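Local coordinates for protein STING-associated CdnE c-di-GMP synthase (Flavobacteriaceae, PDB 6WT8) that probably makes the cyclic dinucleotide c-di-GMP as the nucleotidyltransferase of a bacterial CBASS anti-phage system that signals to a STING receptor, at residues F87-S92 with N103-V108; D213-G218 with P235-E240. All blocks are in the same frame, centred on the assembly; numbering follows the deposited sequence.

Contact 1 (F87-S92 with N103-V108); sequences FERQGS and NDVDLV
The aliphatic part of Gln90 lies across Val108 at about a right angle, its CG 3.7 Å from Val108 CG2. That methylene also touches Asp106 CB, on the same face of the sheet. Turning CG between the backbone N and the carbonyl carbon (chi1 61°) and then running straight on, the side chain brings its amide to the carboxylate of Asp106. Gln90 NE2 gives a hydrogen bond of 3.0 Å to Asp106 OD2, almost in the amide plane, and meets the anti lone pair; the two flat groups are turned 47° apart. Beneath this bridge the antiparallel strands 87-90 and 106-108 are joined at two hydrogen-bonded pairs, Glu88 with Val108 and Gln90 with Asp106.

Between them, Arg89 and Leu107 form a non-hydrogen-bonded pair on the other face. The arginine chain bends at chi2, so that Leu107 CD1 covers one face of the guanidinium while NH1 turns back to Glu88 O, 2.9 Å away. This carbonyl is gripped twice: Val108 N reaches the same Glu88 O at 2.9 Å from the opposite face of its plane. NH2 of Arg89 reaches helix 60-81, which packs over this side, with a hydrogen bond to Asn71 and a salt bridge to Glu74. Farther along, Leu107 CD2 meets the edge of the Phe87 ring, 4.1 Å from Phe87 CD1. Where the strand ends, Gly91 takes a phi of 117°, a backbone shape that leaves little room for a side chain beside the carbonyl before it.

Gly91-Ser92 followed by Asp104-Val105-Asp106 matches the signature of polymerase-beta-like nucleotidyltransferases, whose paired aspartates bind catalytic metal ions. The Gln90 amide, donating to a single oxygen, would limit rotation of the Asp106 carboxylate, consistent with a second-shell role.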
loop_
_atom_site.group_PDB
_atom_site.type_symbol
_atom_site.label_atom_id
_atom_site.label_comp_id
_atom_site.label_asym_id
_atom_site.label_seq_id
_atom_site.Cartn_x
_atom_site.Cartn_y
_atom_site.Cartn_z
ATOM N N PHE A 87 -16.193 -9.745 0.314
ATOM C CA PHE A 87 -15.830 -8.339 0.249
ATOM C C PHE A 87 -14.559 -8.079 1.013
ATOM O O PHE A 87 -14.434 -8.475 2.178
ATOM C CB PHE A 87 -16.940 -7.454 0.813
ATOM C CG PHE A 87 -18.221 -7.524 0.007
ATOM C CD1 PHE A 87 -18.303 -6.785 -1.178
ATOM C CD2 PHE A 87 -19.311 -8.337 0.388
ATOM C CE1 PHE A 87 -19.429 -6.863 -1.975
ATOM C CE2 PHE A 87 -20.429 -8.404 -0.404
ATOM C CZ PHE A 87 -20.469 -7.680 -1.589
ATOM N N GLU A 88 -13.667 -7.324 0.387
ATOM C CA GLU A 88 -12.411 -6.935 1.005
ATOM C C GLU A 88 -12.095 -5.497 0.615
ATOM O O GLU A 88 -12.919 -4.779 0.042
ATOM C CB GLU A 88 -11.284 -7.874 0.551
ATOM C CG GLU A 88 -11.469 -9.356 0.950
ATOM C CD GLU A 88 -11.429 -9.608 2.468
ATOM O OE1 GLU A 88 -10.948 -8.761 3.270
ATOM O OE2 GLU A 88 -11.899 -10.703 2.842
ATOM N N ARG A 89 -10.907 -5.010 1.028
ATOM C CA ARG A 89 -10.482 -3.651 0.738
ATOM C C ARG A 89 -9.039 -3.658 0.283
ATOM O O ARG A 89 -8.256 -4.521 0.676
ATOM C CB ARG A 89 -10.558 -2.751 1.998
ATOM C CG ARG A 89 -11.950 -2.620 2.640
ATOM C CD ARG A 89 -12.914 -1.894 1.728
ATOM N NE ARG A 89 -14.162 -1.726 2.487
ATOM C CZ ARG A 89 -15.185 -2.603 2.457
ATOM N NH1 ARG A 89 -15.118 -3.664 1.659
ATOM N NH2 ARG A 89 -16.272 -2.413 3.227
ATOM N N GLN A 90 -8.652 -2.661 -0.516
ATOM C CA GLN A 90 -7.242 -2.532 -0.886
ATOM C C GLN A 90 -6.888 -1.070 -0.975
ATOM O O GLN A 90 -7.754 -0.188 -0.965
ATOM C CB GLN A 90 -6.887 -3.193 -2.216
ATOM C CG GLN A 90 -7.644 -2.613 -3.449
ATOM C CD GLN A 90 -7.212 -3.191 -4.764
ATOM O OE1 GLN A 90 -6.648 -4.283 -4.842
ATOM N NE2 GLN A 90 -7.460 -2.431 -5.834
ATOM N N GLY A 91 -5.575 -0.835 -1.046
ATOM C CA GLY A 91 -5.113 0.552 -1.182
ATOM C C GLY A 91 -4.260 1.009 0.011
ATOM O O GLY A 91 -4.304 0.437 1.079
ATOM N N SER A 92 -3.463 2.052 -0.206
ATOM C CA SER A 92 -2.616 2.573 0.858
ATOM C C SER A 92 -3.417 3.094 2.050
ATOM O O SER A 92 -2.895 3.145 3.165
ATOM C CB SER A 92 -1.712 3.675 0.331
ATOM O OG SER A 92 -2.463 4.705 -0.188
ATOM N N ASN A 103 -7.319 10.475 -0.978
ATOM C CA ASN A 103 -7.158 9.055 -1.263
ATOM C C ASN A 103 -8.212 8.244 -0.508
ATOM O O ASN A 103 -8.582 8.553 0.626
ATOM C CB ASN A 103 -5.778 8.586 -0.836
ATOM C CG ASN A 103 -4.642 9.209 -1.595
ATOM O OD1 ASN A 103 -3.591 9.439 -1.008
ATOM N ND2 ASN A 103 -4.808 9.437 -2.905
ATOM N N ASP A 104 -8.691 7.169 -1.144
ATOM C CA ASP A 104 -9.721 6.325 -0.597
ATOM C C ASP A 104 -9.333 4.861 -0.654
ATOM O O ASP A 104 -8.554 4.440 -1.524
ATOM C CB ASP A 104 -11.002 6.506 -1.410
ATOM C CG ASP A 104 -11.685 7.778 -1.088
ATOM O OD1 ASP A 104 -12.329 7.857 -0.021
ATOM O OD2 ASP A 104 -11.582 8.718 -1.906
ATOM N N VAL A 105 -9.876 4.096 0.303
ATOM C CA VAL A 105 -9.869 2.624 0.158
ATOM C C VAL A 105 -10.633 2.262 -1.112
ATOM O O VAL A 105 -11.630 2.912 -1.469
ATOM C CB VAL A 105 -10.467 1.856 1.354
ATOM C CG1 VAL A 105 -9.684 2.109 2.668
ATOM C CG2 VAL A 105 -11.951 2.211 1.592
ATOM N N ASP A 106 -10.192 1.197 -1.792
ATOM C CA ASP A 106 -11.043 0.590 -2.824
ATOM C C ASP A 106 -11.827 -0.561 -2.205
ATOM O O ASP A 106 -11.292 -1.324 -1.369
ATOM C CB ASP A 106 -10.234 -0.066 -3.960
ATOM C CG ASP A 106 -9.408 0.859 -4.776
ATOM O OD1 ASP A 106 -9.702 2.047 -4.881
ATOM O OD2 ASP A 106 -8.436 0.349 -5.398
ATOM N N LEU A 107 -13.079 -0.725 -2.637
ATOM C CA LEU A 107 -13.836 -1.911 -2.256
ATOM C C LEU A 107 -13.585 -3.016 -3.283
ATOM O O LEU A 107 -13.667 -2.772 -4.499
ATOM C CB LEU A 107 -15.331 -1.564 -2.211
ATOM C CG LEU A 107 -16.267 -2.749 -1.835
ATOM C CD1 LEU A 107 -17.513 -2.193 -1.201
ATOM C CD2 LEU A 107 -16.677 -3.565 -3.092
ATOM N N VAL A 108 -13.251 -4.225 -2.814
ATOM C CA VAL A 108 -13.007 -5.353 -3.706
ATOM C C VAL A 108 -14.089 -6.383 -3.457
ATOM O O VAL A 108 -14.283 -6.827 -2.309
ATOM C CB VAL A 108 -11.615 -5.969 -3.455
ATOM C CG1 VAL A 108 -11.301 -6.971 -4.570
ATOM C CG2 VAL A 108 -10.568 -4.894 -3.479
#

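Contact 2 (D213-G218 with P235-E240); sequences DKSRKG and PFLSIE
Ser215 gives both its backbone and its side chain to the start of helix 235-248. Its carbonyl O rests 3.3 Å from Leu237 CB, while its CB meets Glu240 CB at 3.6 Å, one helical turn further on. Leu237, with CG anti to the backbone N (chi1 -170°), sends CD1 obliquely across the aliphatic part of Arg216, 3.9 Å from Arg216 CG. On the other flank the Phe236 ring turns its edge to a carbonyl, CD2 standing 3.5 Å from Lys217 O.

A water joins the two backbones. It donates to Ser215 O at 2.9 Å and to Lys217 O at 2.6 Å, and it accepts a weak bond from Phe236 N, a first-turn amide with no preceding turn of helix to receive its hydrogen.

Behind these contacts, the 3-10 turn 214-216 keeps the Ser215 carbonyl directed at the helix. Arg216 closes the turn twice, through its backbone N to Asp213 O and through a nearly straight salt bridge from NE to Asp213 OD2 (2.9 Å). Pro235, a residue well suited to a first turn because it needs no amide hydrogen there, lays CG over one face of the Phe236 ring. The end of the Lys217 side chain leads away from the helix, to a cation-pi contact with Tyr202.

This is typical of a helix N-terminus, where water takes up first-turn amides, here linking one to carbonyls of the loop into strand 218-221.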
loop_
_atom_site.group_PDB
_atom_site.type_symbol
_atom_site.label_atom_id
_atom_site.label_comp_id
_atom_site.label_asym_id
_atom_site.label_seq_id
_atom_site.Cartn_x
_atom_site.Cartn_y
_atom_site.Cartn_z
ATOM N N ASP A 213 -2.945 -18.729 5.107
ATOM C CA ASP A 213 -2.877 -17.343 5.575
ATOM C C ASP A 213 -3.762 -16.513 4.655
ATOM O O ASP A 213 -3.467 -16.382 3.467
ATOM C CB ASP A 213 -1.443 -16.808 5.538
ATOM C CG ASP A 213 -0.509 -17.422 6.571
ATOM O OD1 ASP A 213 -0.982 -17.973 7.607
ATOM O OD2 ASP A 213 0.747 -17.328 6.382
ATOM N N LYS A 214 -4.857 -15.941 5.190
ATOM C CA LYS A 214 -5.793 -15.202 4.347
ATOM C C LYS A 214 -5.114 -14.076 3.562
ATOM O O LYS A 214 -5.494 -13.777 2.433
ATOM C CB LYS A 214 -6.897 -14.657 5.250
ATOM C CG LYS A 214 -7.972 -13.918 4.526
ATOM C CD LYS A 214 -9.049 -13.360 5.482
ATOM C CE LYS A 214 -9.988 -12.408 4.713
ATOM N NZ LYS A 214 -10.882 -11.610 5.598
ATOM N N SER A 215 -4.078 -13.480 4.128
ATOM C CA SER A 215 -3.456 -12.340 3.484
ATOM C C SER A 215 -2.673 -12.738 2.245
ATOM O O SER A 215 -2.313 -11.862 1.442
ATOM C CB SER A 215 -2.533 -11.616 4.470
ATOM O OG SER A 215 -1.466 -12.464 4.903
ATOM N N ARG A 216 -2.343 -14.026 2.114
ATOM C CA ARG A 216 -1.604 -14.484 0.934
ATOM C C ARG A 216 -2.513 -14.790 -0.246
ATOM O O ARG A 216 -2.010 -15.101 -1.316
ATOM C CB ARG A 216 -0.813 -15.728 1.267
ATOM C CG ARG A 216 0.289 -15.493 2.304
ATOM C CD ARG A 216 0.951 -16.840 2.594
ATOM N NE ARG A 216 1.858 -16.853 3.756
ATOM C CZ ARG A 216 3.160 -16.620 3.667
ATOM N NH1 ARG A 216 3.725 -16.323 2.491
ATOM N NH2 ARG A 216 3.912 -16.726 4.771
ATOM N N LYS A 217 -3.822 -14.683 -0.083
ATOM C CA LYS A 217 -4.714 -14.917 -1.215
ATOM C C LYS A 217 -4.580 -13.801 -2.237
ATOM O O LYS A 217 -4.536 -12.616 -1.874
ATOM C CB LYS A 217 -6.162 -15.005 -0.740
ATOM C CG LYS A 217 -6.455 -16.172 0.137
ATOM C CD LYS A 217 -7.945 -16.311 0.459
ATOM C CE LYS A 217 -8.690 -16.642 -0.790
ATOM N NZ LYS A 217 -9.200 -18.027 -0.992
ATOM N N GLY A 218 -4.496 -14.172 -3.524
ATOM C CA GLY A 218 -4.366 -13.211 -4.595
ATOM C C GLY A 218 -5.707 -12.913 -5.238
ATOM O O GLY A 218 -6.699 -13.631 -5.015
ATOM N N PRO A 235 -2.763 -7.593 -3.004
ATOM C CA PRO A 235 -2.903 -6.374 -2.196
ATOM C C PRO A 235 -3.006 -6.663 -0.713
ATOM O O PRO A 235 -2.584 -5.832 0.130
ATOM C CB PRO A 235 -4.212 -5.740 -2.711
ATOM C CG PRO A 235 -4.994 -6.955 -3.262
ATOM C CD PRO A 235 -3.927 -7.839 -3.901
ATOM N N PHE A 236 -3.601 -7.792 -0.331
ATOM C CA PHE A 236 -3.787 -8.030 1.094
ATOM C C PHE A 236 -2.473 -8.413 1.753
ATOM O O PHE A 236 -2.326 -8.270 2.962
ATOM C CB PHE A 236 -4.867 -9.129 1.287
ATOM C CG PHE A 236 -6.026 -8.954 0.404
ATOM C CD1 PHE A 236 -6.719 -7.743 0.349
ATOM C CD2 PHE A 236 -6.432 -9.997 -0.459
ATOM C CE1 PHE A 236 -7.819 -7.550 -0.516
ATOM C CE2 PHE A 236 -7.551 -9.818 -1.310
ATOM C CZ PHE A 236 -8.226 -8.603 -1.362
ATOM N N LEU A 237 -1.532 -8.949 0.960
ATOM C CA LEU A 237 -0.243 -9.347 1.500
ATOM C C LEU A 237 0.610 -8.123 1.802
ATOM O O LEU A 237 1.281 -8.068 2.846
ATOM C CB LEU A 237 0.448 -10.267 0.482
ATOM C CG LEU A 237 1.690 -10.981 0.972
ATOM C CD1 LEU A 237 1.416 -11.762 2.281
ATOM C CD2 LEU A 237 2.224 -11.895 -0.107
ATOM N N SER A 238 0.596 -7.137 0.900
ATOM C CA SER A 238 1.257 -5.870 1.196
ATOM C C SER A 238 0.676 -5.219 2.427
ATOM O O SER A 238 1.430 -4.733 3.304
ATOM C CB SER A 238 1.142 -4.934 -0.004
ATOM O OG SER A 238 1.956 -5.444 -1.021
ATOM N N ILE A 239 -0.646 -5.189 2.536
ATOM C CA ILE A 239 -1.282 -4.558 3.696
ATOM C C ILE A 239 -0.838 -5.256 4.968
ATOM O O ILE A 239 -0.410 -4.617 5.937
ATOM C CB ILE A 239 -2.817 -4.564 3.559
ATOM C CG1 ILE A 239 -3.230 -3.578 2.481
ATOM C CG2 ILE A 239 -3.485 -4.307 4.896
ATOM C CD1 ILE A 239 -4.642 -3.845 1.953
ATOM N N GLU A 240 -0.972 -6.594 5.019
ATOM C CA GLU A 240 -0.631 -7.306 6.229
ATOM C C GLU A 240 0.828 -7.109 6.581
ATOM O O GLU A 240 1.160 -6.882 7.751
ATOM C CB GLU A 240 -0.976 -8.784 6.062
ATOM C CG GLU A 240 -0.723 -9.627 7.331
ATOM C CD GLU A 240 -1.733 -9.368 8.452
ATOM O OE1 GLU A 240 -1.515 -9.911 9.560
ATOM O OE2 GLU A 240 -2.721 -8.637 8.237
HETATM O O HOH W 1 -2.979 -10.677 -1.141
#

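The two contacts come in series along the chain, contact 1 closing before contact 2 opens, and their centres lie 13 Å apart. Strand 192-204 connects them through the mixed sheet: it runs parallel to 106-112 and antiparallel to 218-221, the strand that follows the 213-218 loop. They also touch directly. Glu88 OE2 forms a salt bridge with Lys214 NZ (3.1 Å), and Phe236 CE1 packs 3.3 Å from Arg89 O. Helix 235-248 therefore begins against strand 85-90, joining the helical part of the chain to the sheet whose strand 106-112 starts at Asp106, just after Asp104, the two probable catalytic aspartates.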